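Local coordinates for protein haloperoxidase (Corallina officinalis, PDB 1QHB) that catalyses the vanadate-dependent halogenation of organic substrates with bromide and hydrogen peroxide, at residues H331-Y336 against S483-V488; S381-V386 against G490-I495. One frame throughout, in Å; residues are numbered along the deposited sequence.

Both contacts are buried and share helix 484-499, contact 1 at its N-terminal turn and contact 2 further along; their centres lie about 12 Å apart. In contact 1 the end of helix 323-332 and the loop after it meet the start of helix 484-499 at the anion site, and the chemistry is mixed: a histidine-carboxylate bond, a bound phosphate, a water and a leucine over the imidazole. Contact 2 is helix against helix, with 381-386 of helix 376-402 running nearly antiparallel to 490-495, and is mostly apolar, with one cysteine sulfur near a backbone carbonyl. Tyr336 joins the two, since its CB packs on Cys492 and its ring on Thr384. Each contact also has residues touching the second subunit.

Contact 1: residues H331-Y336 against S483-V488; sequences HFDSLY and SGHAVV. With PO4 (phosphate ion), chain G.
Leu335 lays its CD1 methyl over one face of the His485 imidazole, a CH-pi contact 3.9 Å from the ring centroid, while its CD2 rests against the backbone of Gly484. The ring is gripped at its edge from two sides. NE2 of His485 donates to Asp333 OD1 at 2.6 Å, nearly straight at 168° and using the syn lone pair of the carboxylate, whose plane is only 25° from that of the imidazole. ND1 of His485 donates to O2 of the phosphate at 2.9 Å. The two bonds and the methyl together fix the rotation of the ring. This is the anion site of the vanadium haloperoxidases, at the N-terminus of helix 484-499, where phosphate probably occupies the place of vanadate. Gly484 N gives its hydrogen to phosphate O4 at 2.9 Å, and Ser483 OG donates to O2 while capping the helix by accepting from Ala486 N. Lys398, Arg406, Arg545 and His551 complete the phosphate shell. Beyond the ring, Val488 CG1, anti to its own backbone N (chi1 168°), reaches 3.5 Å from Leu335 O, and a water donates to the carbonyl oxygens of both Leu335 and His485.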
ATOM      1  N   HIS A 331     -11.042 -48.457  21.379  1.00 10.22           N
ATOM      2  CA  HIS A 331      -9.766 -48.445  22.023  1.00  7.30           C
ATOM      3  C   HIS A 331      -8.706 -48.181  20.933  1.00 10.23           C
ATOM      4  O   HIS A 331      -7.664 -47.590  21.186  1.00  8.30           O
ATOM      5  CB  HIS A 331      -9.445 -49.791  22.696  1.00  7.11           C
ATOM      6  CG  HIS A 331      -8.259 -49.723  23.631  1.00 12.68           C
ATOM      7  ND1 HIS A 331      -7.886 -50.758  24.469  1.00 11.91           N
ATOM      8  CD2 HIS A 331      -7.433 -48.695  23.958  1.00 12.73           C
ATOM      9  CE1 HIS A 331      -6.843 -50.389  25.209  1.00  8.96           C
ATOM     10  NE2 HIS A 331      -6.551 -49.147  24.914  1.00 12.09           N
ATOM     11  N   PHE A 332      -8.914 -48.814  19.753  1.00 10.30           N
ATOM     12  CA  PHE A 332      -7.863 -48.777  18.743  1.00 10.61           C
ATOM     13  C   PHE A 332      -8.262 -48.250  17.392  1.00 10.60           C
ATOM     14  O   PHE A 332      -7.483 -48.313  16.420  1.00  8.56           O
ATOM     15  CB  PHE A 332      -7.389 -50.231  18.543  1.00 12.00           C
ATOM     16  CG  PHE A 332      -6.792 -50.866  19.776  1.00 15.95           C
ATOM     17  CD1 PHE A 332      -5.667 -50.293  20.384  1.00 12.22           C
ATOM     18  CD2 PHE A 332      -7.360 -51.988  20.325  1.00 14.88           C
ATOM     19  CE1 PHE A 332      -5.108 -50.883  21.510  1.00 15.79           C
ATOM     20  CE2 PHE A 332      -6.853 -52.577  21.481  1.00 10.48           C
ATOM     21  CZ  PHE A 332      -5.712 -52.023  22.066  1.00 13.89           C
ATOM     22  N   ASP A 333      -9.505 -47.798  17.269  1.00  8.85           N
ATOM     23  CA  ASP A 333      -9.879 -47.335  15.926  1.00  9.58           C
ATOM     24  C   ASP A 333      -8.957 -46.242  15.413  1.00 10.81           C
ATOM     25  O   ASP A 333      -8.505 -45.340  16.127  1.00 12.69           O
ATOM     26  CB  ASP A 333     -11.303 -46.786  16.007  1.00  9.18           C
ATOM     27  CG  ASP A 333     -11.471 -45.623  16.950  1.00 12.46           C
ATOM     28  OD1 ASP A 333     -10.918 -45.592  18.058  1.00 11.33           O
ATOM     29  OD2 ASP A 333     -12.252 -44.702  16.598  1.00 10.96           O
ATOM     30  N   SER A 334      -8.679 -46.252  14.112  1.00 11.89           N
ATOM     31  CA  SER A 334      -8.007 -45.039  13.581  1.00 14.77           C
ATOM     32  C   SER A 334      -9.043 -43.913  13.807  1.00 22.51           C
ATOM     33  O   SER A 334     -10.280 -44.225  13.750  1.00 31.26           O
ATOM     34  CB  SER A 334      -7.804 -45.216  12.116  1.00 19.26           C
ATOM     35  OG  SER A 334      -8.704 -44.277  11.529  1.00 31.53           O
ATOM     36  N   LEU A 335      -8.707 -42.627  13.992  1.00 20.16           N
ATOM     37  CA  LEU A 335      -9.811 -41.723  14.348  1.00 18.20           C
ATOM     38  C   LEU A 335     -10.881 -41.503  13.321  1.00 13.86           C
ATOM     39  O   LEU A 335     -11.981 -41.430  13.858  1.00 19.76           O
ATOM     40  CB  LEU A 335      -9.355 -40.460  15.068  1.00 37.30           C
ATOM     41  CG  LEU A 335      -9.432 -40.519  16.610  1.00 31.28           C
ATOM     42  CD1 LEU A 335      -8.893 -41.825  17.165  1.00 31.49           C
ATOM     43  CD2 LEU A 335      -8.624 -39.368  17.206  1.00 40.67           C
ATOM     44  N   TYR A 336     -10.737 -41.553  12.008  1.00 11.86           N
ATOM     45  CA  TYR A 336     -11.906 -41.381  11.133  1.00 14.18           C
ATOM     46  C   TYR A 336     -12.510 -42.708  10.659  1.00 14.51           C
ATOM     47  O   TYR A 336     -13.331 -42.754   9.741  1.00 12.01           O
ATOM     48  CB  TYR A 336     -11.550 -40.524   9.901  1.00 12.27           C
ATOM     49  CG  TYR A 336     -10.356 -41.010   9.118  1.00 12.06           C
ATOM     50  CD1 TYR A 336     -10.290 -42.253   8.527  1.00 13.23           C
ATOM     51  CD2 TYR A 336      -9.253 -40.177   8.949  1.00 10.26           C
ATOM     52  CE1 TYR A 336      -9.184 -42.692   7.813  1.00 13.47           C
ATOM     53  CE2 TYR A 336      -8.140 -40.600   8.256  1.00  6.87           C
ATOM     54  CZ  TYR A 336      -8.110 -41.839   7.667  1.00 11.84           C
ATOM     55  OH  TYR A 336      -6.997 -42.232   6.967  1.00 11.75           O
ATOM     56  N   SER A 483     -12.810 -34.190  23.591  1.00 10.19           N
ATOM     57  CA  SER A 483     -12.387 -35.540  23.227  1.00  8.07           C
ATOM     58  C   SER A 483     -11.938 -35.603  21.796  1.00  9.36           C
ATOM     59  O   SER A 483     -12.624 -35.093  20.893  1.00  9.38           O
ATOM     60  CB  SER A 483     -13.632 -36.469  23.473  1.00 10.55           C
ATOM     61  OG  SER A 483     -13.519 -37.699  22.735  1.00 11.72           O
ATOM     62  N   GLY A 484     -10.853 -36.330  21.512  1.00  8.48           N
ATOM     63  CA  GLY A 484     -10.376 -36.505  20.157  1.00  8.68           C
ATOM     64  C   GLY A 484     -11.347 -37.325  19.347  1.00 11.12           C
ATOM     65  O   GLY A 484     -11.640 -37.000  18.188  1.00 12.31           O
ATOM     66  N   HIS A 485     -11.892 -38.401  19.911  1.00 11.89           N
ATOM     67  CA  HIS A 485     -12.866 -39.233  19.162  1.00 11.68           C
ATOM     68  C   HIS A 485     -14.121 -38.445  18.808  1.00  8.26           C
ATOM     69  O   HIS A 485     -14.627 -38.433  17.690  1.00 12.10           O
ATOM     70  CB  HIS A 485     -13.296 -40.396  20.124  1.00  8.41           C
ATOM     71  CG  HIS A 485     -12.325 -41.532  20.008  1.00  7.70           C
ATOM     72  ND1 HIS A 485     -11.147 -41.673  20.692  1.00 10.68           N
ATOM     73  CD2 HIS A 485     -12.409 -42.633  19.221  1.00  7.28           C
ATOM     74  CE1 HIS A 485     -10.537 -42.782  20.311  1.00  6.51           C
ATOM     75  NE2 HIS A 485     -11.298 -43.407  19.441  1.00  9.07           N
ATOM     76  N   ALA A 486     -14.674 -37.755  19.808  1.00  6.07           N
ATOM     77  CA  ALA A 486     -15.890 -36.973  19.584  1.00  8.72           C
ATOM     78  C   ALA A 486     -15.667 -35.755  18.698  1.00  8.19           C
ATOM     79  O   ALA A 486     -16.552 -35.483  17.866  1.00 10.49           O
ATOM     80  CB  ALA A 486     -16.530 -36.611  20.898  1.00  6.23           C
ATOM     81  N   VAL A 487     -14.462 -35.119  18.759  1.00  7.32           N
ATOM     82  CA  VAL A 487     -14.333 -33.956  17.867  1.00  8.91           C
ATOM     83  C   VAL A 487     -14.282 -34.401  16.423  1.00  7.52           C
ATOM     84  O   VAL A 487     -14.738 -33.774  15.471  1.00  9.54           O
ATOM     85  CB  VAL A 487     -13.159 -33.038  18.251  1.00  6.84           C
ATOM     86  CG1 VAL A 487     -11.806 -33.583  17.748  1.00  5.85           C
ATOM     87  CG2 VAL A 487     -13.368 -31.683  17.563  1.00  5.38           C
ATOM     88  N   VAL A 488     -13.620 -35.533  16.172  1.00  5.54           N
ATOM     89  CA  VAL A 488     -13.475 -36.088  14.843  1.00  7.98           C
ATOM     90  C   VAL A 488     -14.814 -36.619  14.350  1.00  8.79           C
ATOM     91  O   VAL A 488     -15.142 -36.448  13.180  1.00 10.59           O
ATOM     92  CB  VAL A 488     -12.393 -37.176  14.802  1.00 11.85           C
ATOM     93  CG1 VAL A 488     -12.415 -37.974  13.504  1.00  7.37           C
ATOM     94  CG2 VAL A 488     -11.016 -36.527  14.998  1.00  5.64           C
TER
HETATM   95  P   PO4 G3000      -9.877 -39.290  23.518  1.00 11.64           P
HETATM   96  O1  PO4 G3000      -9.757 -39.931  24.855  1.00 14.53           O
HETATM   97  O2  PO4 G3000     -11.145 -39.671  22.833  1.00 15.34           O
HETATM   98  O3  PO4 G3000      -8.718 -39.674  22.694  1.00 17.49           O
HETATM   99  O4  PO4 G3000      -9.886 -37.800  23.767  1.00 15.84           O
HETATM  100  O   HOH W   1     -14.112 -40.801  16.236  1.00 13.56           O

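Contact 2: residues S381-V386 against G490-I495; sequences SLVTEV and GACVTI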
ATOM      1  N   SER A 381     -11.747 -38.069   0.256  1.00 13.49           N
ATOM      2  CA  SER A 381     -10.627 -37.318   0.831  1.00 11.36           C
ATOM      3  C   SER A 381     -11.069 -36.309   1.883  1.00 10.85           C
ATOM      4  O   SER A 381     -10.404 -36.058   2.888  1.00 12.17           O
ATOM      5  CB  SER A 381      -9.850 -36.581  -0.251  1.00 13.79           C
ATOM      6  OG  SER A 381      -8.896 -37.419  -0.878  1.00 21.93           O
ATOM      7  N   LEU A 382     -12.212 -35.690   1.616  1.00 10.99           N
ATOM      8  CA  LEU A 382     -12.740 -34.639   2.491  1.00 12.18           C
ATOM      9  C   LEU A 382     -13.114 -35.181   3.855  1.00 13.11           C
ATOM     10  O   LEU A 382     -12.817 -34.525   4.862  1.00 12.84           O
ATOM     11  CB  LEU A 382     -13.897 -33.915   1.803  1.00 17.58           C
ATOM     12  CG  LEU A 382     -14.386 -32.557   2.291  1.00 21.32           C
ATOM     13  CD1 LEU A 382     -13.223 -31.624   2.570  1.00 10.00           C
ATOM     14  CD2 LEU A 382     -15.328 -31.893   1.288  1.00 22.37           C
ATOM     15  N   VAL A 383     -13.664 -36.411   3.962  1.00 11.38           N
ATOM     16  CA  VAL A 383     -14.070 -36.885   5.284  1.00 10.09           C
ATOM     17  C   VAL A 383     -12.886 -37.136   6.198  1.00 12.28           C
ATOM     18  O   VAL A 383     -12.951 -37.136   7.446  1.00 11.60           O
ATOM     19  CB  VAL A 383     -14.960 -38.120   5.077  1.00 13.53           C
ATOM     20  CG1 VAL A 383     -14.159 -39.318   4.564  1.00  8.99           C
ATOM     21  CG2 VAL A 383     -15.613 -38.498   6.394  1.00 12.49           C
ATOM     22  N   THR A 384     -11.760 -37.517   5.593  1.00 10.61           N
ATOM     23  CA  THR A 384     -10.556 -37.860   6.369  1.00 13.58           C
ATOM     24  C   THR A 384      -9.699 -36.637   6.613  1.00 12.79           C
ATOM     25  O   THR A 384      -9.119 -36.550   7.685  1.00 13.25           O
ATOM     26  CB  THR A 384      -9.681 -38.912   5.638  1.00 15.71           C
ATOM     27  OG1 THR A 384      -9.352 -38.396   4.336  1.00 14.55           O
ATOM     28  CG2 THR A 384     -10.439 -40.207   5.422  1.00  9.50           C
ATOM     29  N   GLU A 385      -9.672 -35.665   5.700  1.00 14.70           N
ATOM     30  CA  GLU A 385      -8.788 -34.491   5.876  1.00 12.51           C
ATOM     31  C   GLU A 385      -9.238 -33.544   6.968  1.00 11.80           C
ATOM     32  O   GLU A 385      -8.390 -32.858   7.548  1.00 11.73           O
ATOM     33  CB  GLU A 385      -8.608 -33.742   4.565  1.00 11.57           C
ATOM     34  CG  GLU A 385      -9.424 -32.465   4.357  1.00 11.31           C
ATOM     35  CD  GLU A 385      -9.238 -31.882   2.971  1.00 19.03           C
ATOM     36  OE1 GLU A 385      -9.261 -32.651   1.988  1.00 16.19           O
ATOM     37  OE2 GLU A 385      -9.058 -30.636   2.801  1.00 14.93           O
ATOM     38  N   VAL A 386     -10.527 -33.496   7.309  1.00 11.65           N
ATOM     39  CA  VAL A 386     -10.970 -32.593   8.371  1.00 10.10           C
ATOM     40  C   VAL A 386     -10.491 -33.120   9.707  1.00 12.45           C
ATOM     41  O   VAL A 386     -10.555 -32.350  10.644  1.00 12.13           O
ATOM     42  CB  VAL A 386     -12.494 -32.446   8.426  1.00 12.76           C
ATOM     43  CG1 VAL A 386     -12.979 -31.892   7.097  1.00 12.25           C
ATOM     44  CG2 VAL A 386     -13.260 -33.761   8.688  1.00  8.45           C
ATOM     45  N   GLY A 490     -17.734 -35.517  15.109  1.00  6.89           N
ATOM     46  CA  GLY A 490     -18.511 -34.363  14.745  1.00  7.82           C
ATOM     47  C   GLY A 490     -18.160 -33.788  13.396  1.00 10.45           C
ATOM     48  O   GLY A 490     -19.055 -33.408  12.645  1.00  8.80           O
ATOM     49  N   ALA A 491     -16.857 -33.612  13.160  1.00  8.01           N
ATOM     50  CA  ALA A 491     -16.449 -33.066  11.873  1.00  7.50           C
ATOM     51  C   ALA A 491     -16.759 -34.039  10.738  1.00  6.51           C
ATOM     52  O   ALA A 491     -17.176 -33.561   9.689  1.00  8.09           O
ATOM     53  CB  ALA A 491     -14.953 -32.802  11.906  1.00  4.70           C
ATOM     54  N   CYS A 492     -16.395 -35.302  10.875  1.00  7.50           N
ATOM     55  CA  CYS A 492     -16.600 -36.268   9.840  1.00  8.79           C
ATOM     56  C   CYS A 492     -18.090 -36.508   9.502  1.00  8.89           C
ATOM     57  O   CYS A 492     -18.402 -36.570   8.316  1.00  8.98           O
ATOM     58  CB  CYS A 492     -15.915 -37.602  10.247  1.00  6.68           C
ATOM     59  SG  CYS A 492     -14.121 -37.561  10.327  1.00  7.02           S
ATOM     60  N   VAL A 493     -19.012 -36.629  10.460  1.00  6.94           N
ATOM     61  CA  VAL A 493     -20.386 -36.879  10.053  1.00  8.99           C
ATOM     62  C   VAL A 493     -21.007 -35.604   9.460  1.00  9.06           C
ATOM     63  O   VAL A 493     -21.882 -35.738   8.635  1.00 12.02           O
ATOM     64  CB  VAL A 493     -21.293 -37.552  11.109  1.00 16.08           C
ATOM     65  CG1 VAL A 493     -20.730 -38.898  11.577  1.00  7.31           C
ATOM     66  CG2 VAL A 493     -21.536 -36.616  12.266  1.00  9.50           C
ATOM     67  N   THR A 494     -20.519 -34.417   9.789  1.00 11.26           N
ATOM     68  CA  THR A 494     -20.942 -33.162   9.175  1.00 10.21           C
ATOM     69  C   THR A 494     -20.575 -33.195   7.694  1.00  9.61           C
ATOM     70  O   THR A 494     -21.489 -32.969   6.869  1.00 12.39           O
ATOM     71  CB  THR A 494     -20.300 -31.954   9.879  1.00 12.89           C
ATOM     72  OG1 THR A 494     -20.803 -31.979  11.214  1.00  8.52           O
ATOM     73  CG2 THR A 494     -20.705 -30.612   9.255  1.00  6.75           C
ATOM     74  N   ILE A 495     -19.374 -33.698   7.360  1.00  8.99           N
ATOM     75  CA  ILE A 495     -19.008 -33.769   5.933  1.00  7.65           C
ATOM     76  C   ILE A 495     -19.911 -34.730   5.190  1.00 11.21           C
ATOM     77  O   ILE A 495     -20.330 -34.499   4.031  1.00 10.90           O
ATOM     78  CB  ILE A 495     -17.541 -34.241   5.797  1.00 12.41           C
ATOM     79  CG1 ILE A 495     -16.517 -33.222   6.241  1.00  9.41           C
ATOM     80  CG2 ILE A 495     -17.212 -34.666   4.337  1.00  5.69           C
ATOM     81  CD1 ILE A 495     -16.686 -31.801   5.662  1.00  6.09           C
TER
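Ile495 sends its side chain from helix 484-499 into the groove formed by Leu382, Val383 and Val386. From CB the chain forks. The CG2 branch, anti to the backbone N, is directed at the backbone of the opposing helix and lies 4.0 Å from Val383 CA, with Leu382 CG at 4.1 Å on its flank. The other branch starts with CG1, which passes Val386 CG1 at 3.9 Å, the two side chains sliding by each other in opposite directions. At the tip, CD1 touches the same Val386 methyl and also approaches Leu382 CG, so that it bridges two residues one turn apart. With an alanine here, CG1, CG2 and CD1 are gone, and a gap is likely to open against Val383 and Val386, with Leu382 losing its apolar partner. Further along, Val386 turns its second methyl, CG2, to Ala491 CB at 3.8 Å, and Val383 CG2 packs on Cys492 CB. The segment axes run nearly antiparallel, 160° between their directions and 8.5 Å apart at closest approach, in a helix pair of the alpha-helical core. Cys492 SG lies 3.1 Å from Val383 O, and Tyr339 of helix 337-349 also packs on this cysteine. With mostly apolar side chains meeting, the cohesion here rests largely on shape and exclusion of water rather than on charge.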